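PDB 6JYZ: putative secreted endoglycosylceramidase from Rhodococcus hoagii, which probably hydrolyses O-glycosidic bonds, acting as an endogalactosylceramidase that releases the sugar from galactosylceramide-type glycolipids. Local coordinates for residues Q199-L204 and Y217-E222; L84-S89 and A100-R105. All coordinates share one frame; numbering follows the deposited sequence.

Interaction 1 of 2, residues Q199-L204 and Y217-E222; sequences QTWARL and YDLLNE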
loop_
_atom_site.group_PDB
_atom_site.type_symbol
_atom_site.label_atom_id
_atom_site.label_comp_id
_atom_site.label_asym_id
_atom_site.label_seq_id
_atom_site.Cartn_x
_atom_site.Cartn_y
_atom_site.Cartn_z
ATOM N N GLN A 199 4.819 -19.974 -5.558
ATOM C CA GLN A 199 4.068 -20.982 -4.822
ATOM C C GLN A 199 3.583 -20.425 -3.503
ATOM O O GLN A 199 2.439 -20.712 -3.105
ATOM C CB GLN A 199 4.960 -22.199 -4.642
ATOM C CG GLN A 199 4.293 -23.241 -3.707
ATOM C CD GLN A 199 5.097 -24.512 -3.607
ATOM O OE1 GLN A 199 6.141 -24.575 -2.979
ATOM N NE2 GLN A 199 4.622 -25.486 -4.307
ATOM N N THR A 200 4.377 -19.637 -2.793
ATOM C CA THR A 200 3.944 -19.027 -1.542
ATOM C C THR A 200 2.714 -18.115 -1.782
ATOM O O THR A 200 1.744 -18.153 -1.008
ATOM C CB THR A 200 5.115 -18.275 -0.881
ATOM O OG1 THR A 200 6.085 -19.251 -0.512
ATOM C CG2 THR A 200 4.666 -17.435 0.302
ATOM N N TRP A 201 2.732 -17.327 -2.857
ATOM C CA TRP A 201 1.570 -16.503 -3.174
ATOM C C TRP A 201 0.349 -17.362 -3.435
ATOM O O TRP A 201 -0.742 -17.044 -2.984
ATOM C CB TRP A 201 1.820 -15.626 -4.422
ATOM C CG TRP A 201 1.995 -14.174 -4.089
ATOM C CD1 TRP A 201 3.014 -13.345 -4.474
ATOM C CD2 TRP A 201 1.078 -13.353 -3.323
ATOM N NE1 TRP A 201 2.796 -12.064 -4.018
ATOM C CE2 TRP A 201 1.601 -12.045 -3.282
ATOM C CE3 TRP A 201 -0.132 -13.624 -2.638
ATOM C CZ2 TRP A 201 0.959 -10.996 -2.595
ATOM C CZ3 TRP A 201 -0.736 -12.581 -1.952
ATOM C CH2 TRP A 201 -0.185 -11.284 -1.901
ATOM N N ALA A 202 0.492 -18.452 -4.182
ATOM C CA ALA A 202 -0.654 -19.341 -4.463
ATOM C C ALA A 202 -1.212 -19.898 -3.155
ATOM O O ALA A 202 -2.449 -19.890 -2.945
ATOM C CB ALA A 202 -0.211 -20.438 -5.400
ATOM N N ARG A 203 -0.318 -20.323 -2.264
ATOM C CA ARG A 203 -0.759 -20.899 -0.980
ATOM C C ARG A 203 -1.495 -19.832 -0.187
ATOM O O ARG A 203 -2.514 -20.114 0.462
ATOM C CB ARG A 203 0.457 -21.420 -0.216
ATOM C CG ARG A 203 0.991 -22.699 -0.858
ATOM C CD ARG A 203 2.334 -23.025 -0.227
ATOM N NE ARG A 203 2.751 -24.361 -0.678
ATOM C CZ ARG A 203 3.852 -24.921 -0.252
ATOM N NH1 ARG A 203 4.775 -24.277 0.417
ATOM N NH2 ARG A 203 4.033 -26.222 -0.548
ATOM N N LEU A 204 -1.014 -18.578 -0.180
ATOM C CA LEU A 204 -1.695 -17.526 0.573
ATOM C C LEU A 204 -3.015 -17.162 -0.058
ATOM O O LEU A 204 -4.001 -16.953 0.692
ATOM C CB LEU A 204 -0.747 -16.316 0.669
ATOM C CG LEU A 204 -1.304 -15.159 1.504
ATOM C CD1 LEU A 204 -1.599 -15.608 2.943
ATOM C CD2 LEU A 204 -0.350 -13.989 1.502
ATOM N N TYR A 217 -4.290 -8.691 -4.059
ATOM C CA TYR A 217 -2.920 -9.096 -3.765
ATOM C C TYR A 217 -1.980 -8.104 -4.443
ATOM O O TYR A 217 -2.013 -8.014 -5.688
ATOM C CB TYR A 217 -2.652 -10.476 -4.383
ATOM C CG TYR A 217 -3.783 -11.456 -4.198
ATOM C CD1 TYR A 217 -4.121 -11.933 -2.967
ATOM C CD2 TYR A 217 -4.490 -11.841 -5.321
ATOM C CE1 TYR A 217 -5.222 -12.864 -2.843
ATOM C CE2 TYR A 217 -5.543 -12.726 -5.247
ATOM C CZ TYR A 217 -5.849 -13.244 -4.001
ATOM O OH TYR A 217 -6.905 -14.151 -3.939
ATOM N N ASP A 218 -1.167 -7.398 -3.676
ATOM C CA ASP A 218 -0.124 -6.510 -4.213
ATOM C C ASP A 218 1.117 -7.400 -4.309
ATOM O O ASP A 218 1.759 -7.738 -3.304
ATOM C CB ASP A 218 0.004 -5.275 -3.299
ATOM C CG ASP A 218 0.904 -4.172 -3.832
ATOM O OD1 ASP A 218 1.689 -4.381 -4.803
ATOM O OD2 ASP A 218 0.842 -3.103 -3.217
ATOM N N LEU A 219 1.412 -7.812 -5.563
ATOM C CA LEU A 219 2.266 -8.964 -5.783
ATOM C C LEU A 219 3.677 -8.836 -5.248
ATOM O O LEU A 219 4.234 -9.793 -4.722
ATOM C CB LEU A 219 2.307 -9.289 -7.271
ATOM C CG LEU A 219 0.946 -9.637 -7.861
ATOM C CD1 LEU A 219 1.116 -9.866 -9.388
ATOM C CD2 LEU A 219 0.373 -10.898 -7.210
ATOM N N LEU A 220 4.263 -7.634 -5.379
ATOM C CA LEU A 220 5.553 -7.388 -4.729
ATOM C C LEU A 220 5.716 -5.890 -4.573
ATOM O O LEU A 220 5.586 -5.137 -5.594
ATOM C CB LEU A 220 6.708 -7.962 -5.553
ATOM C CG LEU A 220 8.105 -7.843 -4.935
ATOM C CD1 LEU A 220 8.177 -8.556 -3.591
ATOM C CD2 LEU A 220 9.121 -8.394 -5.899
ATOM N N ASN A 221 6.014 -5.441 -3.376
ATOM C CA ASN A 221 6.205 -3.999 -3.174
ATOM C C ASN A 221 7.468 -3.549 -3.888
ATOM O O ASN A 221 8.517 -4.235 -3.797
ATOM C CB ASN A 221 6.436 -3.755 -1.692
ATOM C CG ASN A 221 6.700 -2.286 -1.430
ATOM O OD1 ASN A 221 5.809 -1.453 -1.664
ATOM N ND2 ASN A 221 7.858 -1.939 -0.920
ATOM N N GLU A 222 7.399 -2.393 -4.538
ATOM C CA GLU A 222 8.535 -1.653 -5.156
ATOM C C GLU A 222 9.599 -2.602 -5.684
ATOM O O GLU A 222 10.790 -2.508 -5.284
ATOM C CB GLU A 222 9.106 -0.653 -4.162
ATOM C CG GLU A 222 8.086 0.401 -3.807
ATOM C CD GLU A 222 8.613 1.603 -3.054
ATOM O OE1 GLU A 222 9.717 1.513 -2.503
ATOM O OE2 GLU A 222 7.865 2.623 -2.911
#

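Interaction 2 of 2, residues L84-S89 and A100-R105; sequences LNIAWS and AAYVAR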
loop_
_atom_site.group_PDB
_atom_site.type_symbol
_atom_site.label_atom_id
_atom_site.label_comp_id
_atom_site.label_asym_id
_atom_site.label_seq_id
_atom_site.Cartn_x
_atom_site.Cartn_y
_atom_site.Cartn_z
ATOM N N LEU A 84 -1.821 -4.119 4.100
ATOM C CA LEU A 84 -1.202 -4.901 5.170
ATOM C C LEU A 84 0.145 -5.428 4.669
ATOM O O LEU A 84 0.178 -6.254 3.741
ATOM C CB LEU A 84 -2.182 -6.018 5.558
ATOM C CG LEU A 84 -1.766 -6.765 6.821
ATOM C CD1 LEU A 84 -1.953 -5.918 8.089
ATOM C CD2 LEU A 84 -2.596 -8.026 6.918
ATOM N N ASN A 85 1.209 -4.884 5.231
ATOM C CA ASN A 85 2.554 -5.204 4.725
ATOM C C ASN A 85 3.009 -6.513 5.373
ATOM O O ASN A 85 3.370 -6.506 6.566
ATOM C CB ASN A 85 3.502 -4.054 5.093
ATOM C CG ASN A 85 2.969 -2.653 4.843
ATOM O OD1 ASN A 85 3.031 -1.825 5.775
ATOM N ND2 ASN A 85 2.504 -2.342 3.641
ATOM N N ILE A 86 3.037 -7.559 4.583
ATOM C CA ILE A 86 3.406 -8.891 5.076
ATOM C C ILE A 86 4.718 -9.331 4.446
ATOM O O ILE A 86 5.210 -8.711 3.493
ATOM C CB ILE A 86 2.302 -9.910 4.816
ATOM C CG1 ILE A 86 2.059 -10.138 3.333
ATOM C CG2 ILE A 86 0.985 -9.498 5.533
ATOM C CD1 ILE A 86 1.108 -11.297 2.998
ATOM N N ALA A 87 5.338 -10.384 4.994
ATOM C CA ALA A 87 6.713 -10.751 4.620
ATOM C C ALA A 87 6.800 -12.166 4.110
ATOM O O ALA A 87 6.433 -13.138 4.824
ATOM C CB ALA A 87 7.613 -10.605 5.839
ATOM N N TRP A 88 7.408 -12.307 2.956
ATOM C CA TRP A 88 7.756 -13.628 2.454
ATOM C C TRP A 88 8.604 -14.379 3.483
ATOM O O TRP A 88 8.388 -15.609 3.689
ATOM C CB TRP A 88 8.536 -13.433 1.133
ATOM C CG TRP A 88 9.004 -14.703 0.462
ATOM C CD1 TRP A 88 8.607 -16.016 0.684
ATOM C CD2 TRP A 88 9.973 -14.738 -0.597
ATOM N NE1 TRP A 88 9.279 -16.838 -0.181
ATOM C CE2 TRP A 88 10.115 -16.096 -0.961
ATOM C CE3 TRP A 88 10.729 -13.728 -1.255
ATOM C CZ2 TRP A 88 10.996 -16.482 -1.980
ATOM C CZ3 TRP A 88 11.590 -14.133 -2.276
ATOM C CH2 TRP A 88 11.724 -15.481 -2.631
ATOM N N SER A 89 9.509 -13.716 4.181
ATOM C CA SER A 89 10.366 -14.393 5.135
ATOM C C SER A 89 9.559 -15.036 6.245
ATOM O O SER A 89 10.047 -16.032 6.803
ATOM C CB SER A 89 11.410 -13.458 5.704
ATOM O OG SER A 89 10.742 -12.420 6.421
ATOM N N ALA A 100 1.439 -21.534 8.720
ATOM C CA ALA A 100 0.035 -21.263 8.958
ATOM C C ALA A 100 -0.194 -20.463 10.224
ATOM O O ALA A 100 -1.267 -19.848 10.322
ATOM C CB ALA A 100 -0.696 -22.609 9.069
ATOM N N ALA A 101 0.729 -20.462 11.181
ATOM C CA ALA A 101 0.536 -19.623 12.329
ATOM C C ALA A 101 0.709 -18.140 11.950
ATOM O O ALA A 101 0.017 -17.271 12.498
ATOM C CB ALA A 101 1.512 -19.946 13.439
ATOM N N TYR A 102 1.613 -17.853 11.009
ATOM C CA TYR A 102 1.702 -16.461 10.498
ATOM C C TYR A 102 0.479 -16.146 9.685
ATOM O O TYR A 102 -0.118 -15.040 9.829
ATOM C CB TYR A 102 2.984 -16.343 9.685
ATOM C CG TYR A 102 3.203 -14.929 9.141
ATOM C CD1 TYR A 102 3.459 -13.896 9.998
ATOM C CD2 TYR A 102 3.152 -14.674 7.765
ATOM C CE1 TYR A 102 3.677 -12.576 9.556
ATOM C CE2 TYR A 102 3.395 -13.373 7.307
ATOM C CZ TYR A 102 3.641 -12.379 8.195
ATOM O OH TYR A 102 3.956 -11.121 7.678
ATOM N N VAL A 103 -0.042 -17.066 8.882
ATOM C CA VAL A 103 -1.287 -16.861 8.162
ATOM C C VAL A 103 -2.412 -16.575 9.133
ATOM O O VAL A 103 -3.265 -15.720 8.860
ATOM C CB VAL A 103 -1.657 -18.059 7.270
ATOM C CG1 VAL A 103 -3.028 -17.825 6.638
ATOM C CG2 VAL A 103 -0.588 -18.210 6.175
ATOM N N ALA A 104 -2.455 -17.230 10.315
ATOM C CA ALA A 104 -3.546 -16.937 11.248
ATOM C C ALA A 104 -3.396 -15.531 11.785
ATOM O O ALA A 104 -4.446 -14.909 12.037
ATOM C CB ALA A 104 -3.481 -17.967 12.392
ATOM N N ARG A 105 -2.193 -14.973 11.944
ATOM C CA ARG A 105 -2.112 -13.571 12.334
ATOM C C ARG A 105 -2.621 -12.687 11.208
ATOM O O ARG A 105 -3.305 -11.663 11.490
ATOM C CB ARG A 105 -0.661 -13.189 12.604
ATOM C CG ARG A 105 -0.068 -13.924 13.827
ATOM C CD ARG A 105 1.411 -13.758 14.048
ATOM N NE ARG A 105 1.719 -12.366 14.343
ATOM C CZ ARG A 105 2.911 -11.841 14.151
ATOM N NH1 ARG A 105 3.879 -12.518 13.549
ATOM N NH2 ARG A 105 3.105 -10.582 14.487
#

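Interaction 1 of 2, residues Q199-L204 and Y217-E222
W201 reaches from helix 193-206 across to the end of strand 214-218, joining an outer helix of the (β/α)8 barrel of this family 5 glycosidase to an inner strand. The tight part is the far edge of the indole. NE1 of W201 donates to the carbonyl O of L219 at 2.8 Å in a nearly straight bond (169°). That oxygen lies in the indole plane, and the N-H arrives on one of its lone pairs, so the bond helps to fix the ring's rotation. A tryptophan suits this buried place, offering a broad apolar surface and one polar N-H for a carbonyl just past the strand. Its chi1 of -108° departs from the staggered positions and aims the ring across the gap. Over one face of the six-membered ring sits CB of Y217, a CH-pi contact 4.0 Å from the ring centroid; the two aromatic rings meet obliquely. Y217 OH is bonded instead to E252, beyond this pair. Packing is looser where CD2 of L219 lies over the rim of the same indole face, 4.2 Å from W201 NE1. The touching residues are all buried; the helix meets solvent elsewhere, at the partly exposed A202 and R203. Further on, N221-E222 matches the Asn-Glu pair that characteristically follows this strand in family 5 enzymes. At the indole edge, W201 CZ2 comes within 3.4 Å of D218 O.

Interaction 2 of 2, residues L84-S89 and A100-R105
With CG anti to the backbone N (chi1 -178°), Y102 extends its ring from the first turns of helix 100-115 toward I86 of strand 81-86 and A87, which follows it. I86, its CG1 set between the backbone N and the carbonyl carbon (chi1 64°), turns CB and CG2 to the phenol oxygen, with CB 3.5 Å and CG2 4.0 Å from Y102 OH. Between these two segments the polar link is A87 N, which donates to Y102 OH at 3.1 Å, somewhat bent, with an N-H...O angle of 149°. The same hydroxyl gives its proton to the carbonyl O of L50, so one buried oxygen joins the backbone at A87 to a neighbouring loop. Tyrosine suits this place because its long ring spans the gap while its hydroxyl can both accept and donate. A87 is the N-cap residue of helix 88-91, and its methyl adds little bulk, with CB 4.1 Å from Y102 OH. A phenylalanine here would probably keep much of the ring packing but leave A87 N and L50 O without their shared partner. Beyond the pair, Y102 also rests on A90 and L91 of the short helix, while I86 meets I106 further along helix 100-115. Such packing of a helix against the strand that precedes it is typical of a β/α unit in the (β/α)8 barrel of family 5 glycosidases.

From the N terminus, interaction 2 comes first: the chain leaves strand 81-86, runs through helix 88-91 and returns in helix 100-115, closing a loop of ten residues. It then passes along strand 119-124, and much later interaction 1 closes a second loop, of twelve residues, between helix 193-206 and the end of strand 214-218. The two are in series, neither nested nor crossed. Strand 119-124 lies between the two contact strands, pairing in parallel with each. The contacts, with centres about 11 Å apart, meet through side chains: CD2 of L204 packs 3.4 Å from CD1 of I86, bringing helix 193-206 onto strand 81-86 as well.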